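Local coordinates for Serine/threonine-protein kinase/endoribonuclease IRE1 (Saccharomyces cerevisiae, PDB 2BE1) that senses unfolded proteins in the endoplasmic reticulum lumen through its lumenal domain, the part in this chain, which leads to activation of its kinase and HAC1 mRNA-splicing endoribonuclease, at residues D11-A16 / V246-V251; L205-S210 / I261-P266; G21-D26 / I33-P38; A15-G20 / T240-I245; E39-L44 / Y124-L129. One frame throughout, in Å; residues are numbered along the deposited sequence.

Interaction 1. Residues D11-A16 / V246-V251; sequences DILIAA and VGLFDV
Ile14 and Phe249 face each other as a hydrogen-bonded pair of two antiparallel strands. Ile14 N bonds to Phe249 O at 2.8 Å, in the carbonyl plane. Further on, Ala16 N reaches Gly247 O at 2.8 Å from above the carbonyl plane. Ala16 O is gripped twice, by Val246 N at 2.9 Å and by Gly247 N. Two residues oppose one here, a classic beta bulge. On the face that carries Ala16, Ile14 CG2 lies 4.0 Å from Phe249 CD1. Phe249 CG stands anti to its carbonyl carbon (chi1 -59°), and the ring crosses Ile14 at a slant. On the other face Leu248 CD1 meets Leu13 CD2 and also Ala15 CB, the latter at 4.0 Å. At the far end a water donates to Ile12 O and weakly accepts from Val251 N. Asp250 turns its carboxylate to a salt bridge with Arg27. Trp194 of strand 190-195 packs on Ala16 and Phe249, while Ile216 of strand 216-219 packs on Leu13 and Leu248. Strand 8-17 is the central strand of a five-stranded antiparallel sheet, with 22-26 on its other side and 259-264 beyond 245-254.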
# COMPACT_ATOMS: atom_id res chain seq x y z
N ASP A 11 -30.43 -14.03 6.02
CA ASP A 11 -30.87 -13.50 7.28
C ASP A 11 -29.73 -13.13 8.19
O ASP A 11 -29.92 -12.51 9.22
CB ASP A 11 -31.71 -14.54 7.95
CG ASP A 11 -33.12 -14.42 7.57
OD1 ASP A 11 -33.91 -15.33 7.92
OD2 ASP A 11 -33.43 -13.38 6.93
N ILE A 12 -28.55 -13.56 7.82
CA ILE A 12 -27.39 -13.20 8.58
C ILE A 12 -26.93 -11.84 8.15
O ILE A 12 -27.10 -11.45 6.99
CB ILE A 12 -26.26 -14.16 8.35
CG1 ILE A 12 -26.75 -15.61 8.42
CG2 ILE A 12 -25.18 -13.92 9.39
CD1 ILE A 12 -27.59 -15.92 9.63
N LEU A 13 -26.35 -11.12 9.09
CA LEU A 13 -25.84 -9.80 8.87
C LEU A 13 -24.58 -9.85 9.66
O LEU A 13 -24.51 -10.53 10.69
CB LEU A 13 -26.75 -8.78 9.52
CG LEU A 13 -26.92 -7.37 8.97
CD1 LEU A 13 -28.14 -6.77 9.61
CD2 LEU A 13 -25.77 -6.55 9.39
N ILE A 14 -23.59 -9.10 9.20
CA ILE A 14 -22.34 -9.13 9.86
C ILE A 14 -21.87 -7.77 10.31
O ILE A 14 -21.81 -6.79 9.50
CB ILE A 14 -21.38 -9.81 9.00
CG1 ILE A 14 -21.53 -11.24 9.35
CG2 ILE A 14 -19.99 -9.43 9.34
CD1 ILE A 14 -20.72 -12.07 8.41
N ALA A 15 -21.54 -7.75 11.61
CA ALA A 15 -21.19 -6.57 12.31
C ALA A 15 -19.80 -6.67 12.74
O ALA A 15 -19.35 -7.74 13.18
CB ALA A 15 -21.99 -6.47 13.47
N ALA A 16 -19.12 -5.52 12.58
CA ALA A 16 -17.81 -5.19 13.18
C ALA A 16 -17.92 -4.12 14.32
O ALA A 16 -18.49 -3.03 14.10
CB ALA A 16 -16.99 -4.66 12.15
N VAL A 246 -19.32 -0.27 14.15
CA VAL A 246 -18.83 0.70 13.22
C VAL A 246 -18.70 0.09 11.80
O VAL A 246 -18.57 0.83 10.82
CB VAL A 246 -17.52 1.25 13.73
CG1 VAL A 246 -16.47 0.13 13.93
CG2 VAL A 246 -17.01 2.19 12.77
N GLY A 247 -18.75 -1.25 11.70
CA GLY A 247 -18.82 -1.94 10.39
C GLY A 247 -20.04 -2.83 10.20
O GLY A 247 -20.44 -3.58 11.14
N LEU A 248 -20.65 -2.78 9.00
CA LEU A 248 -21.93 -3.53 8.82
C LEU A 248 -22.18 -4.27 7.46
O LEU A 248 -22.29 -3.61 6.40
CB LEU A 248 -23.07 -2.57 9.14
CG LEU A 248 -24.28 -3.35 9.62
CD1 LEU A 248 -23.79 -4.28 10.66
CD2 LEU A 248 -25.36 -2.45 10.24
N PHE A 249 -22.28 -5.60 7.44
CA PHE A 249 -22.46 -6.23 6.08
C PHE A 249 -23.71 -7.03 5.87
O PHE A 249 -24.12 -7.81 6.74
CB PHE A 249 -21.31 -7.11 5.69
CG PHE A 249 -20.00 -6.41 5.66
CD1 PHE A 249 -19.08 -6.53 6.72
CD2 PHE A 249 -19.65 -5.65 4.55
CE1 PHE A 249 -17.81 -5.88 6.65
CE2 PHE A 249 -18.40 -4.99 4.48
CZ PHE A 249 -17.48 -5.10 5.55
N ASP A 250 -24.33 -6.81 4.70
CA ASP A 250 -25.45 -7.65 4.20
C ASP A 250 -24.83 -8.93 3.68
O ASP A 250 -23.70 -8.90 3.22
CB ASP A 250 -26.26 -6.92 3.11
CG ASP A 250 -27.41 -6.09 3.70
OD1 ASP A 250 -27.68 -6.24 4.90
OD2 ASP A 250 -28.08 -5.29 3.00
N VAL A 251 -25.49 -10.07 3.81
CA VAL A 251 -24.99 -11.29 3.12
C VAL A 251 -25.97 -11.90 2.08
O VAL A 251 -27.07 -12.25 2.38
CB VAL A 251 -24.26 -12.36 4.09
CG1 VAL A 251 -24.51 -12.08 5.52
CG2 VAL A 251 -24.60 -13.79 3.76
O HOH W 1 -28.59 -10.26 5.08

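Interaction 2. Residues L205-S210 / I261-P266; sequences LQNTFS and ILVPHP
Pro266 wedges its ring against the backbone of Asn207 to Ser210, and this is the close part of the contact. Its CG lies 3.4 Å from Ser210 N and 3.6 Å from Phe209 CA. Its CB turns to Asn207 O. Beside it, Asn207 CB rests 3.7 Å from Val263 CG2. Asn207 CG runs anti to the backbone N (chi1 -154°), which carries the amide in between Val263 and the Pro264 carbonyl. Asn207 is the centre of an inverse gamma turn in the loop after helix 201-204. That bend is laid against the end of strand 259-264, an outer strand of the five-stranded sheet. Asp250 of the neighbouring strand 245-254 touches both Asn207 and His265. The His265 ring is held by its own segment: ND1 donates to Pro266 O at 3.1 Å, nearly in the ring plane. NE2 then lies 3.2 Å from Ser210 OG. The other side of the loop is loose. Thr208 and Phe209 are exposed there, and their CB atoms point away from the strand.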
# COMPACT_ATOMS: atom_id res chain seq x y z
N LEU A 205 -22.28 -1.02 -5.18
CA LEU A 205 -23.04 0.04 -5.87
C LEU A 205 -24.50 -0.32 -6.20
O LEU A 205 -25.31 0.53 -6.48
CB LEU A 205 -22.35 0.49 -7.13
CG LEU A 205 -21.06 1.26 -6.94
CD1 LEU A 205 -20.00 0.41 -6.14
CD2 LEU A 205 -20.55 1.65 -8.34
N GLN A 206 -24.84 -1.59 -6.18
CA GLN A 206 -26.19 -1.91 -6.54
C GLN A 206 -27.02 -1.91 -5.30
O GLN A 206 -28.21 -1.58 -5.35
CB GLN A 206 -26.27 -3.28 -7.17
CG GLN A 206 -25.42 -3.45 -8.40
CD GLN A 206 -25.54 -4.84 -8.98
OE1 GLN A 206 -24.56 -5.38 -9.49
NE2 GLN A 206 -26.75 -5.45 -8.91
N ASN A 207 -26.40 -2.28 -4.18
CA ASN A 207 -27.08 -2.34 -2.86
C ASN A 207 -27.36 -0.94 -2.27
O ASN A 207 -27.02 -0.57 -1.11
CB ASN A 207 -26.32 -3.22 -1.89
CG ASN A 207 -27.20 -3.79 -0.86
OD1 ASN A 207 -26.76 -4.07 0.26
ND2 ASN A 207 -28.46 -3.95 -1.21
N THR A 208 -27.99 -0.16 -3.13
CA THR A 208 -28.37 1.20 -2.89
C THR A 208 -29.31 1.39 -1.66
O THR A 208 -29.20 2.37 -0.94
CB THR A 208 -28.94 1.78 -4.19
OG1 THR A 208 -29.03 3.19 -4.04
CG2 THR A 208 -30.34 1.12 -4.60
N PHE A 209 -30.21 0.45 -1.42
CA PHE A 209 -31.04 0.48 -0.23
C PHE A 209 -31.49 -0.95 -0.01
O PHE A 209 -31.62 -1.72 -0.98
CB PHE A 209 -32.25 1.42 -0.39
CG PHE A 209 -33.10 1.08 -1.56
CD1 PHE A 209 -34.04 0.02 -1.49
CD2 PHE A 209 -32.95 1.79 -2.77
CE1 PHE A 209 -34.85 -0.35 -2.61
CE2 PHE A 209 -33.75 1.45 -3.92
CZ PHE A 209 -34.72 0.38 -3.84
N SER A 210 -31.72 -1.31 1.26
CA SER A 210 -31.97 -2.71 1.65
C SER A 210 -33.05 -3.36 0.78
O SER A 210 -34.10 -2.78 0.61
CB SER A 210 -32.30 -2.80 3.14
OG SER A 210 -31.14 -3.17 3.86
N ILE A 261 -21.93 -14.61 -0.72
CA ILE A 261 -21.23 -13.38 -1.02
C ILE A 261 -21.68 -12.21 -0.15
O ILE A 261 -22.86 -11.96 0.01
CB ILE A 261 -21.33 -13.03 -2.48
CG1 ILE A 261 -21.65 -11.55 -2.60
CG2 ILE A 261 -22.33 -13.93 -3.23
CD1 ILE A 261 -20.94 -10.92 -3.77
N LEU A 262 -20.74 -11.48 0.42
CA LEU A 262 -21.17 -10.40 1.29
C LEU A 262 -20.96 -8.96 0.75
O LEU A 262 -19.98 -8.63 0.06
CB LEU A 262 -20.64 -10.67 2.69
CG LEU A 262 -19.26 -10.26 3.06
CD1 LEU A 262 -19.47 -8.89 3.53
CD2 LEU A 262 -18.76 -11.07 4.19
N VAL A 263 -21.93 -8.11 1.01
CA VAL A 263 -21.87 -6.75 0.50
C VAL A 263 -22.23 -5.73 1.64
O VAL A 263 -22.93 -6.12 2.61
CB VAL A 263 -22.74 -6.59 -0.79
CG1 VAL A 263 -23.42 -7.91 -1.19
CG2 VAL A 263 -23.77 -5.51 -0.63
N PRO A 264 -21.70 -4.47 1.59
CA PRO A 264 -21.96 -3.60 2.74
C PRO A 264 -23.39 -3.22 2.75
O PRO A 264 -24.00 -3.08 1.68
CB PRO A 264 -21.12 -2.36 2.46
CG PRO A 264 -20.99 -2.34 0.98
CD PRO A 264 -20.82 -3.80 0.61
N HIS A 265 -23.91 -3.10 3.97
CA HIS A 265 -25.28 -2.68 4.20
C HIS A 265 -25.42 -1.19 3.86
O HIS A 265 -24.58 -0.42 4.30
CB HIS A 265 -25.64 -2.95 5.64
CG HIS A 265 -27.09 -2.74 5.94
ND1 HIS A 265 -27.68 -1.50 5.88
CD2 HIS A 265 -28.06 -3.59 6.29
CE1 HIS A 265 -28.96 -1.60 6.19
NE2 HIS A 265 -29.21 -2.86 6.44
N PRO A 266 -26.46 -0.77 3.10
CA PRO A 266 -26.46 0.58 2.52
C PRO A 266 -26.53 1.55 3.65
O PRO A 266 -26.41 1.12 4.78
CB PRO A 266 -27.73 0.63 1.67
CG PRO A 266 -28.58 -0.48 2.15
CD PRO A 266 -27.70 -1.51 2.76

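Interaction 3. Residues G21-D26 / I33-P38; sequences GLHAVD and IWSIEP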
# COMPACT_ATOMS: atom_id res chain seq x y z
N GLY A 21 -13.74 -6.79 17.03
CA GLY A 21 -14.43 -8.04 16.91
C GLY A 21 -15.48 -8.09 15.80
O GLY A 21 -15.92 -7.08 15.20
N LEU A 22 -15.92 -9.32 15.57
CA LEU A 22 -16.81 -9.60 14.51
C LEU A 22 -17.96 -10.37 15.08
O LEU A 22 -17.78 -11.26 15.91
CB LEU A 22 -16.08 -10.45 13.49
CG LEU A 22 -16.54 -10.29 12.05
CD1 LEU A 22 -16.74 -8.84 11.68
CD2 LEU A 22 -15.49 -10.90 11.15
N HIS A 23 -19.15 -10.02 14.66
CA HIS A 23 -20.28 -10.82 15.05
C HIS A 23 -21.21 -11.05 13.86
O HIS A 23 -21.20 -10.28 12.87
CB HIS A 23 -20.99 -10.16 16.19
CG HIS A 23 -20.09 -9.35 17.07
ND1 HIS A 23 -20.09 -9.45 18.44
CD2 HIS A 23 -19.17 -8.41 16.76
CE1 HIS A 23 -19.20 -8.62 18.93
NE2 HIS A 23 -18.62 -7.98 17.94
N ALA A 24 -21.96 -12.14 13.93
CA ALA A 24 -23.08 -12.39 13.01
C ALA A 24 -24.34 -12.17 13.79
O ALA A 24 -24.64 -12.93 14.73
CB ALA A 24 -23.07 -13.79 12.51
N VAL A 25 -25.06 -11.09 13.43
CA VAL A 25 -26.36 -10.76 14.04
C VAL A 25 -27.49 -11.18 13.09
O VAL A 25 -27.34 -11.07 11.85
CB VAL A 25 -26.46 -9.26 14.53
CG1 VAL A 25 -25.85 -8.37 13.57
CG2 VAL A 25 -27.89 -8.87 14.67
N ASP A 26 -28.59 -11.69 13.67
CA ASP A 26 -29.75 -12.13 12.92
C ASP A 26 -30.61 -10.96 12.53
O ASP A 26 -31.32 -10.40 13.35
CB ASP A 26 -30.59 -13.11 13.74
CG ASP A 26 -31.92 -13.47 13.08
OD1 ASP A 26 -32.73 -14.14 13.73
OD2 ASP A 26 -32.19 -13.10 11.93
N ILE A 33 -26.14 -14.02 16.92
CA ILE A 33 -25.82 -15.42 16.62
C ILE A 33 -24.40 -15.94 17.06
O ILE A 33 -24.25 -17.12 17.40
CB ILE A 33 -26.03 -15.72 15.11
CG1 ILE A 33 -27.27 -14.99 14.56
CG2 ILE A 33 -26.08 -17.22 14.83
CD1 ILE A 33 -27.52 -15.24 13.07
N TRP A 34 -23.36 -15.11 17.01
CA TRP A 34 -22.03 -15.51 17.50
C TRP A 34 -21.11 -14.32 17.41
O TRP A 34 -21.25 -13.52 16.47
CB TRP A 34 -21.43 -16.67 16.69
CG TRP A 34 -21.28 -16.49 15.14
CD1 TRP A 34 -21.96 -17.16 14.17
CD2 TRP A 34 -20.38 -15.62 14.45
NE1 TRP A 34 -21.54 -16.77 12.91
CE2 TRP A 34 -20.58 -15.82 13.06
CE3 TRP A 34 -19.43 -14.69 14.86
CZ2 TRP A 34 -19.90 -15.11 12.11
CZ3 TRP A 34 -18.75 -14.01 13.92
CH2 TRP A 34 -18.98 -14.21 12.55
N SER A 35 -20.18 -14.20 18.36
CA SER A 35 -19.15 -13.15 18.30
C SER A 35 -17.78 -13.81 18.34
O SER A 35 -17.62 -14.89 18.90
CB SER A 35 -19.22 -12.21 19.48
OG SER A 35 -20.51 -11.72 19.67
N ILE A 36 -16.79 -13.13 17.76
CA ILE A 36 -15.42 -13.56 17.79
C ILE A 36 -14.68 -12.47 18.49
O ILE A 36 -14.92 -11.30 18.19
CB ILE A 36 -14.89 -13.60 16.39
CG1 ILE A 36 -15.71 -14.58 15.58
CG2 ILE A 36 -13.43 -13.99 16.35
CD1 ILE A 36 -15.53 -14.37 14.14
N GLU A 37 -13.79 -12.84 19.40
CA GLU A 37 -12.98 -11.86 20.13
C GLU A 37 -11.85 -11.18 19.32
O GLU A 37 -11.32 -11.76 18.35
CB GLU A 37 -12.46 -12.47 21.40
CG GLU A 37 -13.45 -12.30 22.49
CD GLU A 37 -13.06 -13.10 23.73
OE1 GLU A 37 -12.40 -14.17 23.56
OE2 GLU A 37 -13.43 -12.65 24.85
N PRO A 38 -11.46 -9.94 19.69
CA PRO A 38 -10.54 -9.24 18.81
C PRO A 38 -9.05 -9.66 18.92
O PRO A 38 -8.23 -9.23 18.08
CB PRO A 38 -10.78 -7.78 19.18
CG PRO A 38 -11.20 -7.80 20.57
CD PRO A 38 -11.84 -9.12 20.85
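Strands 22-26 and 33-36 run antiparallel at 174°, with Leu22 opposite Ile36 and Ala24 opposite Trp34. They are the two arms of a beta hairpin. Ile36 N bonds to Leu22 O at 2.8 Å, and Ala24 N bonds to Trp34 O at 3.0 Å. The two return bonds are weak. Ile33 and Trp34 both face Ala24, a classic beta bulge. Trp34 lies on the same face as Leu22, Ala24 and Ile36. Its CG sits between the backbone N and the carbonyl carbon (chi1 56°), and the indole folds across the facing strand. Ala24 CB lies over the five-membered ring, 3.5 Å from its centroid, in a CH-pi contact. Leu22 O meets the indole at its edge, 3.5 Å from CZ3. On the same face Ile36 CD1 touches Leu22 CB at 4.0 Å. Phe41, from the loop that follows, packs on both Leu22 and Ile36. On the other face His23 ND1 and Ser35 OG share a hydrogen bond of 2.6 Å, and either may donate. OG lies near the imidazole plane. His23 NE2 is bonded to Asp17 OD1, so the ring is held at both nitrogens. Phe241 adds an edge-to-face contact to it. Asp26 sends its carboxylate to Arg28 in a salt bridge. Its CB packs on the facing strand, 3.8 Å from Ile33 CD1.

Interaction 4. Residues A15-G20 / T240-I245; sequences AADVEG and TFPGII
A type I beta turn from Asp17 to Gly20 ends strand 8-17 and meets the loop that leads into strand 245-254. Asp17 and Ile245 form an antiparallel non-hydrogen-bonded pair. Next to it Val18 N donates to Ile244 O at 2.7 Å, nearly along the C=O axis. Within the turn Gly20 N bonds to Asp17 O at 2.8 Å. Asp17 CG lies between the backbone N and the carbonyl carbon (chi1 67°). This brings OD1 to Pro242 CG, 3.3 Å away, with the two side chains crossing at about a right angle. OD2 accepts from Gly21 N just past the turn. Ile245 CG1 lies 3.9 Å from Asp17 CA. Its CD1 reaches Ala15 CB at 4.1 Å and sits over one face of the Phe241 ring, toward the rim. A serine in place of Ile245 would probably open a gap between Ala15 and that ring face. Val18 CG1 and Ile244 CG2 stand 4.3 Å apart, and Phe291 of strand 290-294 packs on both side chains. Glu19 OE1 is hydrogen-bonded to Ser286 OG. Gly20 ends the turn with a positive phi of 95°, consistent with the type I + G1 bulge of a tight beta hairpin, here joining strands 8-17 and 22-26.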
# COMPACT_ATOMS: atom_id res chain seq x y z
N ALA A 15 -21.54 -7.75 11.61
CA ALA A 15 -21.19 -6.57 12.31
C ALA A 15 -19.80 -6.67 12.74
O ALA A 15 -19.35 -7.74 13.18
CB ALA A 15 -21.99 -6.47 13.47
N ALA A 16 -19.12 -5.52 12.58
CA ALA A 16 -17.81 -5.19 13.18
C ALA A 16 -17.92 -4.12 14.32
O ALA A 16 -18.49 -3.03 14.10
CB ALA A 16 -16.99 -4.66 12.15
N ASP A 17 -17.39 -4.42 15.51
CA ASP A 17 -17.31 -3.44 16.63
C ASP A 17 -15.96 -2.68 16.62
O ASP A 17 -14.96 -3.18 16.10
CB ASP A 17 -17.56 -4.12 17.99
CG ASP A 17 -16.43 -5.13 18.38
OD1 ASP A 17 -16.66 -6.21 18.99
OD2 ASP A 17 -15.27 -4.81 18.08
N VAL A 18 -15.93 -1.49 17.23
CA VAL A 18 -14.73 -0.64 17.22
C VAL A 18 -13.56 -1.21 18.03
O VAL A 18 -12.43 -0.69 17.94
CB VAL A 18 -15.04 0.84 17.64
CG1 VAL A 18 -15.15 0.95 19.11
CG2 VAL A 18 -13.97 1.74 17.22
N GLU A 19 -13.80 -2.26 18.82
CA GLU A 19 -12.68 -3.04 19.38
C GLU A 19 -12.08 -4.08 18.42
O GLU A 19 -11.05 -4.68 18.71
CB GLU A 19 -13.06 -3.65 20.68
CG GLU A 19 -13.50 -2.57 21.54
CD GLU A 19 -12.36 -1.95 22.32
OE1 GLU A 19 -11.46 -2.73 22.68
OE2 GLU A 19 -12.39 -0.71 22.61
N GLY A 20 -12.71 -4.27 17.27
CA GLY A 20 -12.14 -5.15 16.27
C GLY A 20 -12.66 -6.58 16.32
O GLY A 20 -12.08 -7.48 15.72
N THR A 240 -26.27 -5.73 23.62
CA THR A 240 -25.05 -4.97 23.57
C THR A 240 -23.87 -5.67 22.96
O THR A 240 -23.68 -6.89 23.15
CB THR A 240 -24.63 -4.47 24.88
OG1 THR A 240 -25.45 -3.38 25.14
CG2 THR A 240 -23.24 -3.85 24.75
N PHE A 241 -23.06 -4.91 22.23
CA PHE A 241 -21.85 -5.49 21.71
C PHE A 241 -20.70 -4.96 22.57
O PHE A 241 -20.80 -3.83 23.18
CB PHE A 241 -21.68 -5.08 20.28
CG PHE A 241 -22.74 -5.62 19.38
CD1 PHE A 241 -23.90 -4.88 19.10
CD2 PHE A 241 -22.56 -6.87 18.74
CE1 PHE A 241 -24.85 -5.36 18.21
CE2 PHE A 241 -23.50 -7.38 17.84
CZ PHE A 241 -24.65 -6.63 17.56
N PRO A 242 -19.60 -5.75 22.64
CA PRO A 242 -18.40 -5.36 23.37
C PRO A 242 -17.85 -3.98 22.99
O PRO A 242 -17.04 -3.46 23.71
CB PRO A 242 -17.42 -6.46 23.01
CG PRO A 242 -18.01 -7.08 21.82
CD PRO A 242 -19.43 -7.09 22.08
N GLY A 243 -18.30 -3.40 21.89
CA GLY A 243 -17.85 -2.06 21.56
C GLY A 243 -18.81 -1.45 20.55
O GLY A 243 -19.68 -2.20 19.95
N ILE A 244 -18.71 -0.12 20.34
CA ILE A 244 -19.68 0.47 19.43
C ILE A 244 -19.52 -0.06 17.98
O ILE A 244 -18.41 -0.34 17.52
CB ILE A 244 -19.90 1.94 19.58
CG1 ILE A 244 -19.96 2.53 18.24
CG2 ILE A 244 -18.89 2.69 20.44
CD1 ILE A 244 -20.64 3.88 18.34
N ILE A 245 -20.65 -0.34 17.31
CA ILE A 245 -20.57 -1.01 16.00
C ILE A 245 -20.41 -0.06 14.87
O ILE A 245 -21.26 0.81 14.63
CB ILE A 245 -21.70 -1.92 15.74
CG1 ILE A 245 -21.23 -3.23 16.27
CG2 ILE A 245 -21.92 -2.13 14.23
CD1 ILE A 245 -22.32 -3.97 16.70

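Interaction 5. Residues E39-L44 / Y124-L129; sequences ENFQPL and YTINML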
# COMPACT_ATOMS: atom_id res chain seq x y z
N GLU A 39 -8.72 -10.50 19.93
CA GLU A 39 -7.40 -11.19 20.06
C GLU A 39 -7.14 -11.89 18.78
O GLU A 39 -6.02 -11.96 18.34
CB GLU A 39 -7.41 -12.28 21.14
CG GLU A 39 -7.51 -11.75 22.56
CD GLU A 39 -8.60 -10.69 22.71
OE1 GLU A 39 -9.80 -11.07 22.72
OE2 GLU A 39 -8.25 -9.48 22.79
N ASN A 40 -8.21 -12.42 18.20
CA ASN A 40 -8.13 -13.10 16.92
C ASN A 40 -7.75 -12.23 15.74
O ASN A 40 -7.19 -12.73 14.78
CB ASN A 40 -9.40 -13.85 16.64
CG ASN A 40 -9.59 -14.99 17.59
OD1 ASN A 40 -10.69 -15.26 18.03
ND2 ASN A 40 -8.49 -15.65 17.95
N PHE A 41 -8.02 -10.93 15.82
CA PHE A 41 -7.67 -10.05 14.73
C PHE A 41 -6.73 -8.98 15.23
O PHE A 41 -5.72 -9.27 15.83
CB PHE A 41 -8.97 -9.49 14.09
CG PHE A 41 -10.00 -10.55 13.79
CD1 PHE A 41 -11.27 -10.46 14.27
CD2 PHE A 41 -9.68 -11.67 13.05
CE1 PHE A 41 -12.23 -11.47 13.99
CE2 PHE A 41 -10.62 -12.66 12.78
CZ PHE A 41 -11.89 -12.56 13.25
N GLN A 42 -7.08 -7.73 14.98
CA GLN A 42 -6.30 -6.56 15.38
C GLN A 42 -7.28 -5.49 15.80
O GLN A 42 -8.38 -5.37 15.21
CB GLN A 42 -5.45 -6.00 14.22
CG GLN A 42 -4.83 -7.04 13.27
CD GLN A 42 -5.91 -7.78 12.45
OE1 GLN A 42 -5.68 -8.89 11.91
NE2 GLN A 42 -7.11 -7.17 12.37
N PRO A 43 -6.92 -4.73 16.87
CA PRO A 43 -7.46 -3.41 17.25
C PRO A 43 -7.70 -2.55 16.01
O PRO A 43 -6.81 -2.49 15.14
CB PRO A 43 -6.31 -2.77 18.07
CG PRO A 43 -5.24 -3.87 18.27
CD PRO A 43 -5.91 -5.20 17.85
N LEU A 44 -8.86 -1.91 15.92
CA LEU A 44 -9.23 -1.16 14.69
C LEU A 44 -8.49 0.12 14.60
O LEU A 44 -8.08 0.52 13.55
CB LEU A 44 -10.72 -0.85 14.65
CG LEU A 44 -11.64 -1.34 13.56
CD1 LEU A 44 -11.24 -2.69 13.24
CD2 LEU A 44 -12.98 -1.40 14.16
N TYR A 124 -9.97 -13.82 5.53
CA TYR A 124 -10.35 -14.90 6.45
C TYR A 124 -11.54 -15.58 5.86
O TYR A 124 -12.40 -14.92 5.25
CB TYR A 124 -10.82 -14.36 7.78
CG TYR A 124 -9.78 -13.64 8.59
CD1 TYR A 124 -9.65 -12.26 8.50
CD2 TYR A 124 -8.93 -14.34 9.46
CE1 TYR A 124 -8.70 -11.58 9.22
CE2 TYR A 124 -7.98 -13.67 10.20
CZ TYR A 124 -7.87 -12.28 10.08
OH TYR A 124 -6.91 -11.56 10.80
N THR A 125 -11.61 -16.89 6.04
CA THR A 125 -12.86 -17.61 5.79
C THR A 125 -13.36 -18.16 7.12
O THR A 125 -12.61 -18.79 7.87
CB THR A 125 -12.74 -18.75 4.79
OG1 THR A 125 -11.81 -19.70 5.31
CG2 THR A 125 -12.23 -18.25 3.45
N ILE A 126 -14.62 -17.89 7.41
CA ILE A 126 -15.16 -18.10 8.70
C ILE A 126 -16.42 -18.85 8.44
O ILE A 126 -17.09 -18.59 7.45
CB ILE A 126 -15.47 -16.75 9.33
CG1 ILE A 126 -14.19 -15.95 9.50
CG2 ILE A 126 -16.12 -16.93 10.69
CD1 ILE A 126 -14.38 -14.62 10.13
N ASN A 127 -16.73 -19.80 9.33
CA ASN A 127 -17.95 -20.55 9.21
C ASN A 127 -19.10 -19.76 9.72
O ASN A 127 -19.09 -19.44 10.90
CB ASN A 127 -17.89 -21.79 10.06
CG ASN A 127 -19.21 -22.50 10.08
OD1 ASN A 127 -19.96 -22.40 11.04
ND2 ASN A 127 -19.54 -23.17 8.99
N MET A 128 -20.09 -19.45 8.89
CA MET A 128 -21.17 -18.58 9.38
C MET A 128 -21.97 -19.17 10.51
O MET A 128 -22.06 -18.57 11.57
CB MET A 128 -22.17 -18.25 8.32
CG MET A 128 -21.65 -17.52 7.19
SD MET A 128 -23.11 -17.29 6.18
CE MET A 128 -23.90 -18.91 6.08
N LEU A 129 -22.57 -20.34 10.25
CA LEU A 129 -23.29 -21.12 11.24
C LEU A 129 -22.69 -20.89 12.62
O LEU A 129 -23.37 -20.49 13.54
CB LEU A 129 -23.26 -22.61 10.81
CG LEU A 129 -23.47 -23.91 11.63
CD1 LEU A 129 -24.91 -24.18 12.26
CD2 LEU A 129 -23.02 -25.09 10.74
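Phe41 (chi1 -49°) and Tyr124 (chi1 -65°) both hold CG anti to the carbonyl carbon, which swings the two rings in between the segments, and they meet there although their CA atoms are 10.0 Å apart. The pair is T-shaped, with the edge of Phe41 turned to the face of Tyr124. The centroids are 4.9 Å apart and the planes meet at 67°. Phe41 CD2 comes to 3.5 Å from Tyr124 CZ. Phe41 CE2 stands over the same face, 3.8 Å from Tyr124 CE2. At the far end of the Phe41 ring, CZ comes within 4.5 Å of Ile126 CD1, a loose apolar contact. The Gln42 side chain bends at its second torsion, and its amide ends beside Tyr124 OH, at the edge of the tyrosine ring. Phe41 also makes an edge-to-face pair with Trp194 of strand 190-195 and touches Ile133. Ala136 of strand 133-137 packs on Tyr124. The loop before strand 45-46 is thus tied by side chains to strand 112-127 of the second sheet. An alanine in place of Tyr124 would probably leave the edge of Phe41 without its aromatic face and the Gln42 amide without its hydroxyl neighbour. The contact is mainly apolar; the slightly positive ring hydrogens of Phe41 directed at the Tyr124 pi face probably add a weak electrostatic attraction.

Overall arrangement
Strand 8-17 comes first and starts two long loops. Interaction 1 closes one of some 230 residues at strand 245-254. Interaction 4 starts from the same strand, shares Ala15 and Ala16 with it, and closes at the loop just before that strand. Interaction 3 is a local hairpin held within both. Interaction 5 comes next, also within both, and joins the loop after the hairpin to the second sheet; its Phe41 touches the hairpin. Interaction 2 opens late, inside the long loops, and closes beyond them, so it crosses interactions 1 and 4. Interactions 1 to 4 all reach the five-stranded sheet. Interactions 2 and 5 lie about 21 Å apart, centre to centre.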